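Protease Do-like 2, chloroplastic (Arabidopsis thaliana, PDB 4FLN) cuts photodamaged D1 protein of photosystem II in plant chloroplasts, making the primary cleavage as a serine protease of the S1C family. Local coordinates at residues Ser77-His91 against Ser200-Val214. Residues are numbered along the deposited sequence; the frame is centred on the assembly and turned at random.
Sequences SAFMIGDGKLLTNAH and SGGPAFNDQGECIGV
The carbonyl oxygen of S77 takes two hydrogen bonds: T88 OG1 donates to S77 O over 2.7 Å from above the carbonyl plane, and across the contact G201 N adds a weak bond to S77 O. S77 N in turn bonds S200 O at 3.1 Å, so the backbone of the putative nucleophile, S200, is tied to strand 77-82. Glycine fits position 201, where a side chain would crowd the backbone of N89. Farther along, the F79 ring packs against residues of the second barrel. Its chi1 of 56° turns the ring toward 200-214, where P203 CB sits 3.9 Å from the F79 ring centroid, 10° off the normal, a CH-pi contact suited to the proline's compact, apolar ring. L87 CB covers the opposite face near the rim; V214 CG2 meets the edge 3.7 Å from F79 CZ, and C211 SG approaches obliquely. With F79 cut back to an alanine, P203, C211 and V214 would probably lose the ring they share, leaving a gap between the barrels. S200 OG, hydrogen-bonded to P197 O, lies at the H91 ring edge, 3.6 Å from H91 CE1; D122 accepts a bond from the backbone N of H91, and the three are the charge relay inferred by similarity. The contact thus joins the two six-stranded barrels of the chymotrypsin-like fold, strands 72-82 and 85-88 of the first facing 203-205 and 211-216 of the second.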
loop_
_atom_site.group_PDB
_atom_site.type_symbol
_atom_site.label_atom_id
_atom_site.label_comp_id
_atom_site.label_asym_id
_atom_site.label_seq_id
_atom_site.Cartn_x
_atom_site.Cartn_y
_atom_site.Cartn_z
ATOM N N SER B 77 22.329 17.717 -19.574
ATOM C CA SER B 77 22.907 17.931 -20.901
ATOM C C SER B 77 22.897 19.379 -21.365
ATOM O O SER B 77 22.012 20.158 -21.019
ATOM C CB SER B 77 22.220 17.050 -21.940
ATOM O OG SER B 77 22.484 15.689 -21.674
ATOM N N ALA B 78 23.900 19.724 -22.157
ATOM C CA ALA B 78 23.976 21.036 -22.782
ATOM C C ALA B 78 24.604 20.903 -24.168
ATOM O O ALA B 78 25.135 19.845 -24.511
ATOM C CB ALA B 78 24.764 22.002 -21.908
ATOM N N PHE B 79 24.523 21.956 -24.975
ATOM C CA PHE B 79 25.123 21.916 -26.303
ATOM C C PHE B 79 25.581 23.283 -26.776
ATOM O O PHE B 79 25.095 24.308 -26.308
ATOM C CB PHE B 79 24.158 21.302 -27.320
ATOM C CG PHE B 79 22.827 21.994 -27.393
ATOM C CD1 PHE B 79 21.818 21.688 -26.490
ATOM C CD2 PHE B 79 22.571 22.933 -28.379
ATOM C CE1 PHE B 79 20.586 22.318 -26.564
ATOM C CE2 PHE B 79 21.338 23.566 -28.456
ATOM C CZ PHE B 79 20.349 23.259 -27.549
ATOM N N MET B 80 26.509 23.282 -27.723
ATOM C CA MET B 80 27.070 24.514 -28.255
ATOM C C MET B 80 26.122 25.148 -29.262
ATOM O O MET B 80 25.801 24.551 -30.290
ATOM C CB MET B 80 28.408 24.219 -28.931
ATOM C CG MET B 80 29.397 23.491 -28.037
ATOM S SD MET B 80 30.871 22.960 -28.921
ATOM C CE MET B 80 31.778 22.131 -27.617
ATOM N N ILE B 81 25.672 26.360 -28.949
ATOM C CA ILE B 81 24.788 27.114 -29.831
ATOM C C ILE B 81 25.512 28.163 -30.655
ATOM O O ILE B 81 24.887 28.895 -31.417
ATOM C CB ILE B 81 23.681 27.799 -29.048
ATOM C CG1 ILE B 81 24.279 28.698 -27.969
ATOM C CG2 ILE B 81 22.774 26.764 -28.427
ATOM C CD1 ILE B 81 23.237 29.339 -27.099
ATOM N N GLY B 82 26.828 28.236 -30.503
ATOM C CA GLY B 82 27.608 29.246 -31.194
ATOM C C GLY B 82 28.120 30.324 -30.259
ATOM O O GLY B 82 27.756 30.362 -29.081
ATOM N N ASP B 83 28.959 31.206 -30.794
ATOM C CA ASP B 83 29.745 32.118 -29.971
ATOM C C ASP B 83 30.540 31.294 -28.976
ATOM O O ASP B 83 31.053 30.222 -29.312
ATOM C CB ASP B 83 28.851 33.104 -29.219
ATOM C CG ASP B 83 28.389 34.252 -30.087
ATOM O OD1 ASP B 83 28.101 34.021 -31.284
ATOM O OD2 ASP B 83 28.319 35.389 -29.572
ATOM N N GLY B 84 30.625 31.783 -27.748
ATOM C CA GLY B 84 31.249 31.018 -26.687
ATOM C C GLY B 84 30.245 30.385 -25.740
ATOM O O GLY B 84 30.574 30.105 -24.589
ATOM N N LYS B 85 29.017 30.174 -26.205
ATOM C CA LYS B 85 27.920 29.850 -25.297
ATOM C C LYS B 85 27.444 28.389 -25.334
ATOM O O LYS B 85 27.492 27.728 -26.369
ATOM C CB LYS B 85 26.756 30.822 -25.523
ATOM C CG LYS B 85 27.149 32.298 -25.350
ATOM C CD LYS B 85 26.020 33.254 -25.741
ATOM C CE LYS B 85 25.701 33.188 -27.242
ATOM N NZ LYS B 85 24.439 33.908 -27.621
ATOM N N LEU B 86 27.010 27.895 -24.177
ATOM C CA LEU B 86 26.373 26.586 -24.068
ATOM C C LEU B 86 24.923 26.729 -23.612
ATOM O O LEU B 86 24.616 27.502 -22.707
ATOM C CB LEU B 86 27.126 25.695 -23.078
ATOM C CG LEU B 86 28.539 25.306 -23.492
ATOM C CD1 LEU B 86 29.183 24.416 -22.443
ATOM C CD2 LEU B 86 28.496 24.616 -24.852
ATOM N N LEU B 87 24.035 25.974 -24.234
ATOM C CA LEU B 87 22.620 26.026 -23.893
ATOM C C LEU B 87 22.272 24.867 -22.974
ATOM O O LEU B 87 22.773 23.763 -23.150
ATOM C CB LEU B 87 21.790 25.941 -25.174
ATOM C CG LEU B 87 20.365 26.483 -25.165
ATOM C CD1 LEU B 87 20.271 27.704 -24.280
ATOM C CD2 LEU B 87 19.965 26.832 -26.585
ATOM N N THR B 88 21.413 25.110 -21.995
ATOM C CA THR B 88 20.933 24.025 -21.145
ATOM C C THR B 88 19.605 24.349 -20.473
ATOM O O THR B 88 19.029 25.400 -20.699
ATOM C CB THR B 88 21.972 23.626 -20.079
ATOM O OG1 THR B 88 21.598 22.370 -19.503
ATOM C CG2 THR B 88 22.058 24.677 -18.979
ATOM N N ASN B 89 19.105 23.425 -19.665
ATOM C CA ASN B 89 17.937 23.710 -18.850
ATOM C C ASN B 89 18.372 24.466 -17.611
ATOM O O ASN B 89 19.488 24.287 -17.129
ATOM C CB ASN B 89 17.214 22.431 -18.450
ATOM C CG ASN B 89 16.439 21.832 -19.587
ATOM O OD1 ASN B 89 16.610 20.661 -19.925
ATOM N ND2 ASN B 89 15.585 22.633 -20.198
ATOM N N ALA B 90 17.506 25.323 -17.092
ATOM C CA ALA B 90 17.878 26.075 -15.914
ATOM C C ALA B 90 17.941 25.145 -14.704
ATOM O O ALA B 90 18.784 25.311 -13.831
ATOM C CB ALA B 90 16.923 27.206 -15.695
ATOM N N HIS B 91 17.069 24.145 -14.674
ATOM C CA HIS B 91 17.018 23.224 -13.542
ATOM C C HIS B 91 18.298 22.392 -13.423
ATOM O O HIS B 91 18.635 21.911 -12.341
ATOM C CB HIS B 91 15.756 22.347 -13.569
ATOM C CG HIS B 91 15.877 21.112 -14.414
ATOM N ND1 HIS B 91 15.138 20.917 -15.561
ATOM C CD2 HIS B 91 16.630 19.995 -14.260
ATOM C CE1 HIS B 91 15.438 19.740 -16.082
ATOM N NE2 HIS B 91 16.337 19.158 -15.309
ATOM N N SER B 200 17.876 15.862 -20.738
ATOM C CA SER B 200 17.628 17.299 -20.842
ATOM C C SER B 200 18.844 17.877 -20.180
ATOM O O SER B 200 19.329 17.284 -19.230
ATOM C CB SER B 200 16.364 17.700 -20.071
ATOM O OG SER B 200 16.488 17.442 -18.683
ATOM N N GLY B 201 19.374 19.007 -20.623
ATOM C CA GLY B 201 18.895 19.892 -21.669
ATOM C C GLY B 201 19.626 19.820 -23.010
ATOM O O GLY B 201 19.921 20.861 -23.594
ATOM N N GLY B 202 20.070 18.639 -23.425
ATOM C CA GLY B 202 20.652 18.494 -24.747
ATOM C C GLY B 202 19.695 18.826 -25.890
ATOM O O GLY B 202 18.521 19.136 -25.666
ATOM N N PRO B 203 20.201 18.789 -27.134
ATOM C CA PRO B 203 19.474 19.202 -28.342
ATOM C C PRO B 203 18.451 18.188 -28.871
ATOM O O PRO B 203 18.642 16.977 -28.748
ATOM C CB PRO B 203 20.598 19.376 -29.368
ATOM C CG PRO B 203 21.594 18.326 -28.973
ATOM C CD PRO B 203 21.517 18.206 -27.462
ATOM N N ALA B 204 17.377 18.701 -29.469
ATOM C CA ALA B 204 16.455 17.898 -30.275
ATOM C C ALA B 204 16.617 18.258 -31.759
ATOM O O ALA B 204 16.471 19.423 -32.131
ATOM C CB ALA B 204 15.049 18.137 -29.830
ATOM N N PHE B 205 16.909 17.260 -32.599
ATOM C CA PHE B 205 17.318 17.487 -33.996
ATOM C C PHE B 205 16.272 17.182 -35.074
ATOM O O PHE B 205 15.462 16.270 -34.928
ATOM C CB PHE B 205 18.530 16.621 -34.344
ATOM C CG PHE B 205 19.828 17.099 -33.772
ATOM C CD1 PHE B 205 20.472 18.201 -34.302
ATOM C CD2 PHE B 205 20.438 16.405 -32.734
ATOM C CE1 PHE B 205 21.688 18.623 -33.787
ATOM C CE2 PHE B 205 21.653 16.821 -32.216
ATOM C CZ PHE B 205 22.280 17.930 -32.744
ATOM N N ASN B 206 16.355 17.925 -36.177
ATOM C CA ASN B 206 15.702 17.586 -37.441
ATOM C C ASN B 206 16.367 16.371 -38.013
ATOM O O ASN B 206 17.287 15.819 -37.424
ATOM C CB ASN B 206 15.996 18.649 -38.491
ATOM C CG ASN B 206 15.161 19.863 -38.342
ATOM O OD1 ASN B 206 15.655 20.976 -38.492
ATOM N ND2 ASN B 206 13.878 19.673 -38.058
ATOM N N ASP B 207 15.929 15.973 -39.196
ATOM C CA ASP B 207 16.716 15.039 -39.983
ATOM C C ASP B 207 17.726 15.816 -40.836
ATOM O O ASP B 207 18.570 15.226 -41.510
ATOM C CB ASP B 207 15.828 14.135 -40.842
ATOM C CG ASP B 207 14.779 14.909 -41.610
ATOM O OD1 ASP B 207 15.046 16.073 -41.979
ATOM O OD2 ASP B 207 13.682 14.352 -41.839
ATOM N N GLN B 208 17.644 17.143 -40.794
ATOM C CA GLN B 208 18.641 17.971 -41.465
ATOM C C GLN B 208 19.771 18.410 -40.534
ATOM O O GLN B 208 20.664 19.140 -40.943
ATOM C CB GLN B 208 17.998 19.198 -42.108
ATOM C CG GLN B 208 17.248 18.909 -43.387
ATOM C CD GLN B 208 15.868 19.532 -43.382
ATOM O OE1 GLN B 208 15.166 19.503 -42.364
ATOM N NE2 GLN B 208 15.470 20.106 -44.515
ATOM N N GLY B 209 19.729 17.979 -39.280
ATOM C CA GLY B 209 20.805 18.283 -38.362
ATOM C C GLY B 209 20.668 19.612 -37.644
ATOM O O GLY B 209 21.544 19.990 -36.868
ATOM N N GLU B 210 19.583 20.331 -37.900
ATOM C CA GLU B 210 19.322 21.565 -37.170
ATOM C C GLU B 210 18.694 21.209 -35.836
ATOM O O GLU B 210 17.968 20.225 -35.724
ATOM C CB GLU B 210 18.382 22.485 -37.950
ATOM C CG GLU B 210 18.802 22.736 -39.388
ATOM C CD GLU B 210 17.851 23.660 -40.129
ATOM O OE1 GLU B 210 16.662 23.304 -40.278
ATOM O OE2 GLU B 210 18.297 24.743 -40.568
ATOM N N CYS B 211 18.984 22.004 -34.815
ATOM C CA CYS B 211 18.369 21.803 -33.510
ATOM C C CYS B 211 17.010 22.487 -33.482
ATOM O O CYS B 211 16.901 23.678 -33.767
ATOM C CB CYS B 211 19.260 22.363 -32.416
ATOM S SG CYS B 211 18.385 22.752 -30.918
ATOM N N ILE B 212 15.969 21.721 -33.183
ATOM C CA ILE B 212 14.612 22.261 -33.165
ATOM C C ILE B 212 14.088 22.628 -31.784
ATOM O O ILE B 212 12.916 22.965 -31.637
ATOM C CB ILE B 212 13.616 21.371 -33.920
ATOM C CG1 ILE B 212 13.678 19.933 -33.404
ATOM C CG2 ILE B 212 13.886 21.461 -35.418
ATOM C CD1 ILE B 212 12.969 19.737 -32.088
ATOM N N GLY B 213 14.949 22.535 -30.776
ATOM C CA GLY B 213 14.574 22.893 -29.420
ATOM C C GLY B 213 15.461 22.229 -28.386
ATOM O O GLY B 213 16.490 21.655 -28.726
ATOM N N VAL B 214 15.066 22.308 -27.121
ATOM C CA VAL B 214 15.852 21.730 -26.033
ATOM C C VAL B 214 15.020 20.671 -25.328
ATOM O O VAL B 214 13.834 20.885 -25.081
ATOM C CB VAL B 214 16.272 22.819 -25.022
ATOM C CG1 VAL B 214 16.902 22.207 -23.773
ATOM C CG2 VAL B 214 17.219 23.799 -25.678
#